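Local atomic coordinates of UDP-glucose 4-epimerase (Campylobacter jejuni subsp. jejuni serotype O:2, PDB entry 7K3P), a protein that probably interconverts UDP-glucose and UDP-galactose, and their N-acetylated counterparts, by NAD-dependent epimerisation at C4 of the sugar. Residues M112-N117 and G163-M168. The protein carries 2 engineered substitutions. Numbering follows the deposited sequence.
Sequences MNNTVN and GRSKLM. With NAD (nicotinamide-adenine-dinucleotide), chain C.
Two hydrogen bonds join N114 and T115 to S165. The amide ND2 of N114 donates to S165 OG over 3.1 Å at an N-H...O angle of 161°, and the hydroxyl lies close to the amide plane, as a nearly straight bond requires. S165 OG also bonds to Y162 O in its own helix, while N114 OD1 takes the backbone N-H of S97, so both ends of the carboxamide are fixed and its rotation is set. One residue on, T115 OG1 donates to S165 O at 2.8 Å, in the carbonyl plane and on a lone pair, which ties a side chain of one helix to the backbone of the other.

Nonpolar contact is slight: the first torsion of T115 that turns OG1 to S165 O also carries the methyl CG2 to M168 CB, 3.7 Å away. The helices run nearly parallel, their N-to-C directions 16° apart and the segment axes 8.2 Å apart. The CA atoms of T115 and S165 are separated by 5.3 Å, consistent with these two small residues facing each other.

Toward the cofactor, N113 reads the adenine with both ends of its amide: OD1 accepts from NAD N6A at 2.7 Å, and ND2 donates to NAD N7A at 3.1 Å. N113 ND2 is also hydrogen-bonded to S97 OG, which helps fix the orientation of the amide. K166 bends at its second torsion (chi2 -71°) and brings NZ to 2.8 Å from NAD O3D, a ribose hydroxyl on the nicotinamide side; S136 O is a second partner of this ammonium. Y162, which precedes the segment, bonds to NAD through its hydroxyl. The spacing of Y162 and K166 fits the YxxxK motif of short-chain dehydrogenase/reductase epimerases, carried here on helix 161-179 beside helix 107-127 in the Rossmann-type NAD domain.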
# COMPACT_ATOMS: atom_id res chain seq x y z
N MET A 112 0.28 -0.24 9.84
CA MET A 112 -0.91 -0.65 10.58
C MET A 112 -1.81 0.55 10.89
O MET A 112 -3.00 0.53 10.58
CB MET A 112 -0.55 -1.37 11.89
CG MET A 112 0.06 -2.75 11.68
SD MET A 112 -1.02 -3.94 10.85
CE MET A 112 -2.20 -4.29 12.16
N ASN A 113 -1.26 1.59 11.49
CA ASN A 113 -2.10 2.68 11.98
C ASN A 113 -2.55 3.61 10.85
O ASN A 113 -3.62 4.21 10.91
CB ASN A 113 -1.40 3.47 13.08
CG ASN A 113 -2.39 4.26 13.93
OD1 ASN A 113 -3.45 3.75 14.31
ND2 ASN A 113 -2.07 5.52 14.20
N ASN A 114 -1.74 3.70 9.81
CA ASN A 114 -2.11 4.52 8.66
C ASN A 114 -2.79 3.70 7.57
O ASN A 114 -4.01 3.73 7.44
CB ASN A 114 -0.87 5.27 8.15
CG ASN A 114 -0.31 6.22 9.19
OD1 ASN A 114 -0.88 6.39 10.27
ND2 ASN A 114 0.81 6.86 8.87
N THR A 115 -2.03 2.93 6.81
CA THR A 115 -2.57 2.21 5.65
C THR A 115 -3.67 1.19 5.97
O THR A 115 -4.71 1.14 5.30
CB THR A 115 -1.44 1.48 4.92
OG1 THR A 115 -0.32 2.38 4.75
CG2 THR A 115 -1.91 0.98 3.58
N VAL A 116 -3.45 0.37 6.99
CA VAL A 116 -4.43 -0.66 7.33
C VAL A 116 -5.73 -0.06 7.87
O VAL A 116 -6.81 -0.40 7.40
CB VAL A 116 -3.85 -1.70 8.32
CG1 VAL A 116 -4.96 -2.53 8.95
CG2 VAL A 116 -2.86 -2.61 7.60
N ASN A 117 -5.62 0.82 8.86
CA ASN A 117 -6.81 1.42 9.45
C ASN A 117 -7.57 2.22 8.41
O ASN A 117 -8.81 2.23 8.39
CB ASN A 117 -6.45 2.32 10.64
CG ASN A 117 -6.12 1.51 11.88
OD1 ASN A 117 -6.37 0.32 11.90
ND2 ASN A 117 -5.56 2.15 12.91
N GLY A 163 5.83 8.13 4.42
CA GLY A 163 5.41 8.58 3.10
C GLY A 163 4.75 7.49 2.28
O GLY A 163 3.74 7.74 1.60
N ARG A 164 5.32 6.29 2.31
CA ARG A 164 4.74 5.15 1.61
C ARG A 164 3.37 4.78 2.17
O ARG A 164 2.47 4.41 1.41
CB ARG A 164 5.67 3.92 1.68
CG ARG A 164 6.88 4.02 0.76
CD ARG A 164 7.71 2.75 0.73
NE ARG A 164 8.68 2.71 1.82
CZ ARG A 164 9.87 3.32 1.77
NH1 ARG A 164 10.21 4.01 0.70
NH2 ARG A 164 10.72 3.24 2.80
N SER A 165 3.21 4.85 3.49
CA SER A 165 1.96 4.43 4.13
C SER A 165 0.81 5.34 3.71
O SER A 165 -0.33 4.90 3.61
CB SER A 165 2.09 4.38 5.66
OG SER A 165 2.09 5.67 6.25
N LYS A 166 1.12 6.61 3.48
CA LYS A 166 0.13 7.58 3.04
C LYS A 166 -0.19 7.43 1.55
O LYS A 166 -1.36 7.49 1.16
CB LYS A 166 0.61 9.00 3.36
CG LYS A 166 0.54 9.33 4.86
CD LYS A 166 -0.92 9.49 5.32
CE LYS A 166 -1.00 10.23 6.62
NZ LYS A 166 -2.42 10.47 7.02
N LEU A 167 0.83 7.20 0.74
CA LEU A 167 0.65 7.01 -0.70
C LEU A 167 -0.19 5.77 -0.98
O LEU A 167 -1.03 5.75 -1.89
CB LEU A 167 2.01 6.83 -1.38
CG LEU A 167 1.94 6.51 -2.88
CD1 LEU A 167 1.14 7.59 -3.59
CD2 LEU A 167 3.36 6.38 -3.47
N MET A 168 0.05 4.70 -0.22
CA MET A 168 -0.76 3.51 -0.36
C MET A 168 -2.24 3.81 -0.12
O MET A 168 -3.10 3.33 -0.86
CB MET A 168 -0.28 2.43 0.60
CG MET A 168 1.08 1.81 0.20
SD MET A 168 1.55 0.54 1.40
CE MET A 168 3.19 0.14 0.79
PA NAD C . -2.07 14.50 15.54
O1A NAD C . -1.28 13.38 16.18
O2A NAD C . -2.16 15.69 16.45
O5B NAD C . -3.55 14.04 15.23
C5B NAD C . -3.79 12.67 15.06
C4B NAD C . -5.01 12.29 15.80
O4B NAD C . -5.51 11.05 15.40
C3B NAD C . -4.74 12.22 17.34
O3B NAD C . -5.63 13.01 18.22
C2B NAD C . -4.67 10.70 17.61
O2B NAD C . -5.04 10.35 18.87
C1B NAD C . -5.62 10.22 16.56
N9A NAD C . -5.42 8.80 16.22
C8A NAD C . -4.28 8.22 15.82
N7A NAD C . -4.46 6.90 15.63
C5A NAD C . -5.74 6.60 15.89
C6A NAD C . -6.49 5.41 15.88
N6A NAD C . -5.87 4.17 15.48
N1A NAD C . -7.80 5.44 16.20
C2A NAD C . -8.41 6.57 16.57
N3A NAD C . -7.71 7.75 16.62
C4A NAD C . -6.39 7.79 16.29
O3 NAD C . -1.36 14.87 14.17
PN NAD C . -1.70 16.15 13.32
O1N NAD C . -2.98 16.80 13.82
O2N NAD C . -0.55 17.10 13.45
O5D NAD C . -1.87 15.70 11.81
C5D NAD C . -3.08 15.11 11.43
C4D NAD C . -3.02 14.58 10.00
O4D NAD C . -2.46 15.54 9.13
C3D NAD C . -2.27 13.26 9.86
O3D NAD C . -2.91 12.47 8.94
C2D NAD C . -0.96 13.60 9.28
O2D NAD C . -0.38 12.59 8.55
C1D NAD C . -1.33 14.86 8.45
N1N NAD C . -0.17 15.82 8.17
C2N NAD C . 0.32 16.50 9.27
C3N NAD C . 1.38 17.39 9.10
C7N NAD C . 1.92 18.15 10.29
O7N NAD C . 1.47 17.98 11.41
N7N NAD C . 2.98 19.07 10.08
C4N NAD C . 1.91 17.59 7.84
C5N NAD C . 1.41 16.90 6.75
C6N NAD C . 0.36 16.00 6.91